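Local atomic coordinates of thioredoxin-like protein (Klebsiella pneumoniae subsp. pneumoniae MGH 78578, PDB entry 3TY1), a protein that is of unknown function but has the galactose-mutarotase type of fold and probably binds carbohydrate, perhaps as an aldose 1-epimerase. Residues 55-63 with 71-79; 290-301 with 313-322. All blocks are in the same frame, centred on the assembly; numbering follows the deposited sequence.

Contact 1 (55-63 with 71-79); sequences SKDGLTITL and LLRIEGFGS
Thr-60 and Glu-75 open an antiparallel pairing in which strand 60-63 runs beside strand 71-76, their axes 4.6 Å apart and their directions at 169°. Thr-60 N gives its hydrogen to Glu-75 O at 2.7 Å, and Glu-75 N returns a bond to Thr-60 O; Thr-62 N and Arg-73 O make the next link. Beyond it the register slips by one. Thr-62 O accepts a bond of 2.8 Å from Leu-72 N and a weak one of 3.4 Å from Arg-73 N, the signature of a classic beta bulge.

The two faces differ in chemistry. On one, Ile-61 and Ile-74 lie side by side, and a chi2 of -68° bends the end of Ile-74 back, bringing its CD1 to 3.6 Å from Ile-61 CG2. The other branch of Ile-74, CG2, meets Leu-59 CD1, while Leu-71 CD2 reaches Leu-63. Branched aliphatic chains suit this buried side, where Phe-190 packs on Leu-59, Ile-61, Leu-71 and Ile-74, and Leu-181 on Ile-61 and Leu-71. The other face carries Thr-60, Thr-62, Arg-73 and Glu-75, residues that can meet water: one water lies 2.9 Å from each of Thr-60 O, Glu-75 OE1 and Thr-62 OG1, linking the two strands.

Near the open end, Leu-59 CD2 touches the edge of the Phe-77 ring, 3.9 Å from CE2, and the ring stacks with His-353. A water bridges Gly-58 O and Phe-77 N there. Gly-76, with no side chain, lets its CA lie 3.6 Å from Gly-58 O; it begins a type I' turn that ends at Ser-79.

This is a beta hairpin with a classic bulge, apolar on the face turned to strands 173-183 and 189-198 and polar on the other, in the supersandwich fold of the galactose mutarotase clan.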
loop_
_atom_site.group_PDB
_atom_site.type_symbol
_atom_site.label_atom_id
_atom_site.label_comp_id
_atom_site.label_asym_id
_atom_site.label_seq_id
_atom_site.Cartn_x
_atom_site.Cartn_y
_atom_site.Cartn_z
ATOM N N SER A 55 -34.184 0.728 2.897
ATOM C CA SER A 55 -35.604 0.759 2.580
ATOM C C SER A 55 -36.429 0.210 3.741
ATOM O O SER A 55 -35.999 -0.741 4.420
ATOM C CB SER A 55 -35.842 -0.082 1.355
ATOM O OG SER A 55 -35.332 0.563 0.207
ATOM N N LYS A 56 -37.614 0.769 3.958
ATOM C CA LYS A 56 -38.493 0.184 4.958
ATOM C C LYS A 56 -39.061 -1.152 4.417
ATOM O O LYS A 56 -38.909 -2.174 5.083
ATOM C CB LYS A 56 -39.615 1.140 5.384
ATOM C CG LYS A 56 -40.418 0.618 6.603
ATOM C CD LYS A 56 -41.232 1.717 7.309
ATOM C CE LYS A 56 -42.270 2.349 6.383
ATOM N NZ LYS A 56 -43.140 3.343 7.066
ATOM N N ASP A 57 -39.595 -1.140 3.179
ATOM C CA ASP A 57 -40.335 -2.229 2.562
ATOM C C ASP A 57 -39.770 -2.611 1.179
ATOM O O ASP A 57 -40.526 -2.881 0.269
ATOM C CB ASP A 57 -41.802 -1.742 2.403
ATOM C CG ASP A 57 -41.893 -0.367 1.706
ATOM O OD1 ASP A 57 -40.886 0.064 1.115
ATOM O OD2 ASP A 57 -42.939 0.302 1.760
ATOM N N GLY A 58 -38.462 -2.565 1.001
ATOM C CA GLY A 58 -37.867 -2.833 -0.288
ATOM C C GLY A 58 -36.523 -3.459 -0.099
ATOM O O GLY A 58 -36.351 -4.247 0.816
ATOM N N LEU A 59 -35.581 -3.078 -0.953
ATOM C CA LEU A 59 -34.231 -3.587 -0.883
ATOM C C LEU A 59 -33.348 -2.641 -0.076
ATOM O O LEU A 59 -33.383 -1.413 -0.278
ATOM C CB LEU A 59 -33.636 -3.744 -2.267
ATOM C CG LEU A 59 -34.264 -4.737 -3.252
ATOM C CD1 LEU A 59 -33.444 -4.763 -4.567
ATOM C CD2 LEU A 59 -34.331 -6.121 -2.577
ATOM N N THR A 60 -32.497 -3.223 0.759
ATOM C CA THR A 60 -31.456 -2.468 1.421
ATOM C C THR A 60 -30.178 -2.806 0.659
ATOM O O THR A 60 -29.790 -3.984 0.534
ATOM C CB THR A 60 -31.370 -2.743 2.932
ATOM O OG1 THR A 60 -32.536 -2.201 3.542
ATOM C CG2 THR A 60 -30.113 -2.016 3.551
ATOM N N ILE A 61 -29.574 -1.782 0.064
ATOM C CA ILE A 61 -28.474 -1.985 -0.858
ATOM C C ILE A 61 -27.232 -1.296 -0.344
ATOM O O ILE A 61 -27.247 -0.051 -0.136
ATOM C CB ILE A 61 -28.814 -1.366 -2.249
ATOM C CG1 ILE A 61 -30.087 -2.018 -2.837
ATOM C CG2 ILE A 61 -27.570 -1.467 -3.191
ATOM C CD1 ILE A 61 -30.622 -1.312 -4.159
ATOM N N THR A 62 -26.165 -2.067 -0.146
ATOM C CA THR A 62 -24.912 -1.541 0.396
ATOM C C THR A 62 -23.854 -1.657 -0.622
ATOM O O THR A 62 -23.639 -2.742 -1.175
ATOM C CB THR A 62 -24.471 -2.310 1.659
ATOM O OG1 THR A 62 -25.512 -2.224 2.629
ATOM C CG2 THR A 62 -23.165 -1.731 2.236
ATOM N N LEU A 63 -23.175 -0.549 -0.875
ATOM C CA LEU A 63 -22.028 -0.568 -1.794
ATOM C C LEU A 63 -20.850 0.130 -1.142
ATOM O O LEU A 63 -21.029 0.789 -0.141
ATOM C CB LEU A 63 -22.403 0.002 -3.137
ATOM C CG LEU A 63 -22.897 1.392 -3.375
ATOM C CD1 LEU A 63 -21.643 2.307 -3.397
ATOM C CD2 LEU A 63 -23.623 1.494 -4.692
ATOM N N LEU A 71 -20.775 -3.885 -5.025
ATOM C CA LEU A 71 -21.989 -4.075 -4.274
ATOM C C LEU A 71 -21.644 -5.100 -3.205
ATOM O O LEU A 71 -21.196 -6.210 -3.490
ATOM C CB LEU A 71 -23.150 -4.552 -5.149
ATOM C CG LEU A 71 -23.442 -3.748 -6.447
ATOM C CD1 LEU A 71 -24.662 -4.322 -7.139
ATOM C CD2 LEU A 71 -23.601 -2.256 -6.154
ATOM N N LEU A 72 -21.871 -4.731 -1.955
ATOM C CA LEU A 72 -21.520 -5.629 -0.851
ATOM C C LEU A 72 -22.631 -6.622 -0.510
ATOM O O LEU A 72 -22.393 -7.819 -0.325
ATOM C CB LEU A 72 -21.205 -4.812 0.396
ATOM C CG LEU A 72 -20.014 -3.827 0.359
ATOM C CD1 LEU A 72 -19.600 -3.403 1.781
ATOM C CD2 LEU A 72 -18.831 -4.321 -0.344
ATOM N N ARG A 73 -23.850 -6.111 -0.479
ATOM C CA ARG A 73 -24.993 -6.897 -0.039
ATOM C C ARG A 73 -26.299 -6.226 -0.436
ATOM O O ARG A 73 -26.412 -4.995 -0.505
ATOM C CB ARG A 73 -24.938 -7.128 1.483
ATOM C CG ARG A 73 -26.043 -7.988 2.061
ATOM C CD ARG A 73 -25.862 -8.102 3.615
ATOM N NE ARG A 73 -24.786 -9.026 3.961
ATOM C CZ ARG A 73 -24.285 -9.202 5.187
ATOM N NH1 ARG A 73 -24.729 -8.496 6.223
ATOM N NH2 ARG A 73 -23.329 -10.093 5.368
ATOM N N ILE A 74 -27.269 -7.080 -0.781
ATOM C CA ILE A 74 -28.631 -6.663 -1.135
ATOM C C ILE A 74 -29.552 -7.487 -0.245
ATOM O O ILE A 74 -29.435 -8.696 -0.259
ATOM C CB ILE A 74 -28.971 -6.953 -2.574
ATOM C CG1 ILE A 74 -27.879 -6.491 -3.573
ATOM C CG2 ILE A 74 -30.362 -6.360 -2.911
ATOM C CD1 ILE A 74 -27.743 -5.003 -3.658
ATOM N N GLU A 75 -30.411 -6.849 0.563
ATOM C CA GLU A 75 -31.277 -7.540 1.513
ATOM C C GLU A 75 -32.699 -7.020 1.383
ATOM O O GLU A 75 -32.923 -5.811 1.325
ATOM C CB GLU A 75 -30.866 -7.319 3.000
ATOM C CG GLU A 75 -29.392 -7.577 3.368
ATOM C CD GLU A 75 -28.868 -6.808 4.654
ATOM O OE1 GLU A 75 -28.584 -5.549 4.635
ATOM O OE2 GLU A 75 -28.672 -7.502 5.681
ATOM N N GLY A 76 -33.664 -7.935 1.419
ATOM C CA GLY A 76 -35.063 -7.564 1.419
ATOM C C GLY A 76 -35.961 -8.747 1.144
ATOM O O GLY A 76 -35.497 -9.826 0.742
ATOM N N PHE A 77 -37.244 -8.541 1.384
ATOM C CA PHE A 77 -38.271 -9.531 1.103
ATOM C C PHE A 77 -37.988 -10.920 1.704
ATOM O O PHE A 77 -38.321 -11.931 1.092
ATOM C CB PHE A 77 -38.482 -9.605 -0.413
ATOM C CG PHE A 77 -38.833 -8.270 -1.037
ATOM C CD1 PHE A 77 -40.156 -7.818 -1.038
ATOM C CD2 PHE A 77 -37.838 -7.446 -1.587
ATOM C CE1 PHE A 77 -40.498 -6.590 -1.628
ATOM C CE2 PHE A 77 -38.163 -6.199 -2.156
ATOM C CZ PHE A 77 -39.510 -5.774 -2.175
ATOM N N GLY A 78 -37.351 -10.961 2.867
ATOM C CA GLY A 78 -37.036 -12.219 3.551
ATOM C C GLY A 78 -35.858 -12.984 2.962
ATOM O O GLY A 78 -35.680 -14.157 3.244
ATOM N N SER A 79 -35.035 -12.327 2.152
ATOM C CA SER A 79 -33.924 -13.002 1.490
ATOM C C SER A 79 -32.776 -12.006 1.314
ATOM O O SER A 79 -32.781 -10.895 1.887
ATOM C CB SER A 79 -34.412 -13.594 0.144
ATOM O OG SER A 79 -33.420 -14.372 -0.532
HETATM O O HOH W 1 -38.150 -5.858 2.080
HETATM O O HOH W 2 -34.632 -4.180 3.149
HETATM O O HOH W 3 -27.520 -4.270 2.299
#

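Contact 2 (290-301 with 313-322); sequences FDTRQLPVLTLW and TGIEPGTSYA. With SO4 (sulfate ion), chain K.
Val-297 and Gly-318 form the first hydrogen-bonded pair of an antiparallel beta hairpin, strands 297-301 and 313-318, within the beta supersandwich. Reciprocal backbone bonds join this pair, then Thr-299 with Glu-316 and Trp-301 with Gly-314.

Val-297 can be followed outward. Its CB stands 3.6 Å from Tyr-321 CZ, and CG1 goes on to meet the hydroxyl OH of the same ring. CG2, placed between the backbone N and the carbonyl carbon by a chi1 of -62°, lies over the ring face, offset toward the rim, in a CH-pi contact 4.2 Å from the centroid. The same methyl touches Gly-318 O and Ser-320 O. A short beta-branched chain suits this tight spot beside a ring whose OH is bonded to Ile-263 O. At the ring's edge lie Leu-298 O and Thr-299 OG1.

On the other face of the hairpin Pro-317 presents its CB almost exactly over the centre of the Phe-290 ring, 3.5 Å from the centroid and 3° off the normal, while CD of this compact, puckered proline rests against Leu-298 CD1. Gly-314 leaves room for Trp-301, whose CE3 comes to 3.6 Å from Gly-314 N, and for the Glu-316 carboxylate, whose OE2 approaches Trp-301 CB. The indole NE1 itself bonds Glu-258.

Where strand 285-291 ends, Arg-293 holds Asp-291 side-on through NE and NH2, while Asp-291 OD1 also takes Arg-293 N in an Asx turn. A sulfate, probably from the crystallisation liquor, accepts from Gln-294 NE2 and has O1 above one guanidinium face, offset toward its rim; Gln-294 OE1 takes the backbone N of Asp-346.

At the far end Trp-301 O takes two hydrogens, from Gly-314 N in the carbonyl plane and from Thr-313 OG1, also bonded to Tyr-249 OH, 2.8 Å away and 36° above that plane.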
loop_
_atom_site.group_PDB
_atom_site.type_symbol
_atom_site.label_atom_id
_atom_site.label_comp_id
_atom_site.label_asym_id
_atom_site.label_seq_id
_atom_site.Cartn_x
_atom_site.Cartn_y
_atom_site.Cartn_z
ATOM N N PHE A 290 -28.920 -9.329 -18.802
ATOM C CA PHE A 290 -27.799 -8.636 -19.447
ATOM C C PHE A 290 -27.943 -8.691 -20.949
ATOM O O PHE A 290 -28.766 -9.440 -21.475
ATOM C CB PHE A 290 -26.415 -9.126 -18.950
ATOM C CG PHE A 290 -26.092 -10.555 -19.252
ATOM C CD1 PHE A 290 -26.558 -11.566 -18.437
ATOM C CD2 PHE A 290 -25.305 -10.894 -20.358
ATOM C CE1 PHE A 290 -26.279 -12.909 -18.716
ATOM C CE2 PHE A 290 -24.988 -12.231 -20.619
ATOM C CZ PHE A 290 -25.469 -13.231 -19.788
ATOM N N ASP A 291 -27.188 -7.829 -21.609
ATOM C CA ASP A 291 -27.207 -7.618 -23.046
ATOM C C ASP A 291 -26.013 -8.358 -23.663
ATOM O O ASP A 291 -24.846 -7.992 -23.403
ATOM C CB ASP A 291 -27.110 -6.107 -23.294
ATOM C CG ASP A 291 -27.338 -5.707 -24.747
ATOM O OD1 ASP A 291 -26.680 -6.254 -25.678
ATOM O OD2 ASP A 291 -28.210 -4.837 -24.975
ATOM N N THR A 292 -26.287 -9.358 -24.512
ATOM C CA THR A 292 -25.214 -10.176 -25.093
ATOM C C THR A 292 -24.333 -9.469 -26.150
ATOM O O THR A 292 -23.315 -10.015 -26.554
ATOM C CB THR A 292 -25.734 -11.512 -25.661
ATOM O OG1 THR A 292 -26.714 -11.233 -26.643
ATOM C CG2 THR A 292 -26.357 -12.389 -24.544
ATOM N N ARG A 293 -24.695 -8.264 -26.569
ATOM C CA ARG A 293 -23.782 -7.431 -27.374
ATOM C C ARG A 293 -22.699 -6.771 -26.538
ATOM O O ARG A 293 -21.632 -6.455 -27.039
ATOM C CB ARG A 293 -24.540 -6.324 -28.085
ATOM C CG ARG A 293 -25.532 -6.829 -29.106
ATOM C CD ARG A 293 -26.447 -5.713 -29.557
ATOM N NE ARG A 293 -27.245 -5.207 -28.445
ATOM C CZ ARG A 293 -28.109 -4.190 -28.540
ATOM N NH1 ARG A 293 -28.323 -3.574 -29.700
ATOM N NH2 ARG A 293 -28.784 -3.803 -27.474
ATOM N N GLN A 294 -22.998 -6.540 -25.257
ATOM C CA GLN A 294 -22.092 -5.911 -24.324
ATOM C C GLN A 294 -21.286 -6.955 -23.547
ATOM O O GLN A 294 -20.100 -6.770 -23.320
ATOM C CB GLN A 294 -22.904 -5.078 -23.306
ATOM C CG GLN A 294 -23.831 -4.013 -23.943
ATOM C CD GLN A 294 -24.743 -3.308 -22.928
ATOM O OE1 GLN A 294 -24.967 -3.786 -21.815
ATOM N NE2 GLN A 294 -25.263 -2.162 -23.320
ATOM N N LEU A 295 -21.959 -8.027 -23.139
ATOM C CA LEU A 295 -21.387 -9.086 -22.310
ATOM C C LEU A 295 -21.734 -10.421 -23.017
ATOM O O LEU A 295 -22.698 -11.100 -22.670
ATOM C CB LEU A 295 -21.922 -8.978 -20.868
ATOM C CG LEU A 295 -21.594 -7.707 -20.097
ATOM C CD1 LEU A 295 -22.409 -7.645 -18.779
ATOM C CD2 LEU A 295 -20.048 -7.547 -19.792
ATOM N N PRO A 296 -20.956 -10.782 -24.044
ATOM C CA PRO A 296 -21.332 -11.962 -24.840
ATOM C C PRO A 296 -21.219 -13.334 -24.230
ATOM O O PRO A 296 -21.834 -14.264 -24.772
ATOM C CB PRO A 296 -20.441 -11.848 -26.102
ATOM C CG PRO A 296 -19.731 -10.572 -25.986
ATOM C CD PRO A 296 -19.721 -10.185 -24.558
ATOM N N VAL A 297 -20.456 -13.489 -23.143
ATOM C CA VAL A 297 -20.209 -14.781 -22.522
ATOM C C VAL A 297 -20.658 -14.800 -21.083
ATOM O O VAL A 297 -20.948 -13.752 -20.510
ATOM C CB VAL A 297 -18.728 -15.232 -22.655
ATOM C CG1 VAL A 297 -18.395 -15.395 -24.177
ATOM C CG2 VAL A 297 -17.760 -14.298 -21.934
ATOM N N LEU A 298 -20.769 -16.009 -20.546
ATOM C CA LEU A 298 -21.238 -16.216 -19.177
ATOM C C LEU A 298 -20.408 -17.285 -18.481
ATOM O O LEU A 298 -20.132 -18.333 -19.051
ATOM C CB LEU A 298 -22.716 -16.607 -19.201
ATOM C CG LEU A 298 -23.454 -16.845 -17.878
ATOM C CD1 LEU A 298 -23.503 -15.570 -17.092
ATOM C CD2 LEU A 298 -24.889 -17.301 -18.209
ATOM N N THR A 299 -20.018 -17.011 -17.245
ATOM C CA THR A 299 -19.299 -17.977 -16.409
ATOM C C THR A 299 -20.170 -18.333 -15.227
ATOM O O THR A 299 -20.792 -17.444 -14.606
ATOM C CB THR A 299 -17.951 -17.379 -15.906
ATOM O OG1 THR A 299 -17.117 -17.084 -17.024
ATOM C CG2 THR A 299 -17.214 -18.340 -14.931
ATOM N N LEU A 300 -20.217 -19.625 -14.925
ATOM C CA LEU A 300 -20.943 -20.162 -13.784
ATOM C C LEU A 300 -19.871 -20.691 -12.830
ATOM O O LEU A 300 -19.122 -21.599 -13.179
ATOM C CB LEU A 300 -21.852 -21.305 -14.257
ATOM C CG LEU A 300 -22.629 -22.086 -13.183
ATOM C CD1 LEU A 300 -23.557 -21.177 -12.338
ATOM C CD2 LEU A 300 -23.409 -23.248 -13.802
ATOM N N TRP A 301 -19.799 -20.112 -11.632
ATOM C CA TRP A 301 -18.827 -20.481 -10.622
ATOM C C TRP A 301 -19.629 -21.205 -9.546
ATOM O O TRP A 301 -20.484 -20.598 -8.938
ATOM C CB TRP A 301 -18.135 -19.193 -10.075
ATOM C CG TRP A 301 -17.259 -19.370 -8.901
ATOM C CD1 TRP A 301 -16.296 -20.325 -8.730
ATOM C CD2 TRP A 301 -17.237 -18.558 -7.715
ATOM N NE1 TRP A 301 -15.684 -20.158 -7.507
ATOM C CE2 TRP A 301 -16.216 -19.066 -6.882
ATOM C CE3 TRP A 301 -17.951 -17.420 -7.297
ATOM C CZ2 TRP A 301 -15.938 -18.520 -5.612
ATOM C CZ3 TRP A 301 -17.639 -16.841 -6.061
ATOM C CH2 TRP A 301 -16.637 -17.408 -5.234
ATOM N N THR A 313 -22.285 -19.206 -5.219
ATOM C CA THR A 313 -22.215 -19.356 -6.653
ATOM C C THR A 313 -22.090 -17.999 -7.306
ATOM O O THR A 313 -22.682 -16.996 -6.867
ATOM C CB THR A 313 -23.456 -20.139 -7.239
ATOM O OG1 THR A 313 -23.262 -20.379 -8.652
ATOM C CG2 THR A 313 -24.734 -19.363 -7.033
ATOM N N GLY A 314 -21.303 -17.963 -8.365
ATOM C CA GLY A 314 -21.144 -16.754 -9.180
ATOM C C GLY A 314 -21.874 -16.929 -10.465
ATOM O O GLY A 314 -21.710 -17.986 -11.131
ATOM N N ILE A 315 -22.688 -15.938 -10.834
ATOM C CA ILE A 315 -23.310 -15.861 -12.190
ATOM C C ILE A 315 -22.600 -14.672 -12.784
ATOM O O ILE A 315 -22.809 -13.551 -12.333
ATOM C CB ILE A 315 -24.805 -15.609 -12.135
ATOM C CG1 ILE A 315 -25.508 -16.748 -11.387
ATOM C CG2 ILE A 315 -25.362 -15.492 -13.559
ATOM C CD1 ILE A 315 -27.045 -16.549 -11.256
ATOM N N GLU A 316 -21.703 -14.911 -13.730
ATOM C CA GLU A 316 -20.715 -13.908 -14.129
ATOM C C GLU A 316 -20.719 -13.558 -15.595
ATOM O O GLU A 316 -19.923 -14.108 -16.396
ATOM C CB GLU A 316 -19.323 -14.408 -13.703
ATOM C CG GLU A 316 -19.253 -15.002 -12.290
ATOM C CD GLU A 316 -17.895 -15.499 -11.916
ATOM O OE1 GLU A 316 -16.932 -15.324 -12.702
ATOM O OE2 GLU A 316 -17.800 -16.088 -10.813
ATOM N N PRO A 317 -21.614 -12.660 -15.976
ATOM C CA PRO A 317 -21.621 -12.258 -17.375
ATOM C C PRO A 317 -20.393 -11.416 -17.658
ATOM O O PRO A 317 -19.963 -10.638 -16.804
ATOM C CB PRO A 317 -22.915 -11.466 -17.529
ATOM C CG PRO A 317 -23.409 -11.222 -16.178
ATOM C CD PRO A 317 -22.755 -12.132 -15.229
ATOM N N GLY A 318 -19.801 -11.615 -18.820
ATOM C CA GLY A 318 -18.599 -10.913 -19.143
ATOM C C GLY A 318 -18.300 -10.793 -20.606
ATOM O O GLY A 318 -19.006 -11.383 -21.457
ATOM N N THR A 319 -17.271 -9.995 -20.896
ATOM C CA THR A 319 -16.668 -9.971 -22.229
ATOM C C THR A 319 -15.687 -11.149 -22.369
ATOM O O THR A 319 -15.373 -11.595 -23.478
ATOM C CB THR A 319 -15.928 -8.643 -22.539
ATOM O OG1 THR A 319 -14.876 -8.459 -21.596
ATOM C CG2 THR A 319 -16.875 -7.446 -22.513
ATOM N N SER A 320 -15.219 -11.650 -21.231
ATOM C CA SER A 320 -14.239 -12.732 -21.149
ATOM C C SER A 320 -14.671 -13.809 -20.170
ATOM O O SER A 320 -15.533 -13.608 -19.285
ATOM C CB SER A 320 -12.862 -12.188 -20.695
ATOM O OG SER A 320 -12.009 -11.867 -21.766
ATOM N N TYR A 321 -14.066 -14.977 -20.365
ATOM C CA TYR A 321 -14.077 -16.037 -19.380
ATOM C C TYR A 321 -12.935 -15.721 -18.416
ATOM O O TYR A 321 -12.161 -14.784 -18.626
ATOM C CB TYR A 321 -13.920 -17.430 -20.023
ATOM C CG TYR A 321 -15.087 -17.798 -20.903
ATOM C CD1 TYR A 321 -16.391 -17.905 -20.379
ATOM C CD2 TYR A 321 -14.913 -18.046 -22.257
ATOM C CE1 TYR A 321 -17.477 -18.278 -21.221
ATOM C CE2 TYR A 321 -15.978 -18.387 -23.082
ATOM C CZ TYR A 321 -17.259 -18.501 -22.568
ATOM O OH TYR A 321 -18.319 -18.840 -23.410
ATOM N N ALA A 322 -12.847 -16.506 -17.347
ATOM C CA ALA A 322 -11.918 -16.230 -16.267
ATOM C C ALA A 322 -10.486 -16.726 -16.469
ATOM O O ALA A 322 -9.657 -16.646 -15.533
ATOM C CB ALA A 322 -12.513 -16.775 -14.920
HETATM S S SO4 K . -25.005 -1.190 -27.058
HETATM O O1 SO4 K . -24.885 -2.637 -27.319
HETATM O O2 SO4 K . -24.363 -0.445 -28.160
HETATM O O3 SO4 K . -26.437 -0.811 -26.987
HETATM O O4 SO4 K . -24.324 -0.796 -25.801
HETATM O O HOH W 4 -14.748 -18.563 -16.811
HETATM O O HOH W 5 -17.845 -14.697 -17.903
#

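Both contacts are antiparallel hairpins of the same chain, yet they use different strands and do not touch: their centres lie 24 Å apart and their nearest atoms about 11 Å. Contact 1, in a six-stranded sheet, is partly buried, so one face is aliphatic and the other relies on water and polar side chains. Contact 2 is nearer the centre of the chain and largely buried; its hairpin belongs to a branched mixed sheet, where CH-pi contacts of Pro-317 and Val-297 with aromatic rings add to the aliphatic packing. Its segment 290-301 also brings in the end of strand 285-291 from the ten-stranded sheet, whereas contact 1 meets that sheet through side chains such as Phe-190.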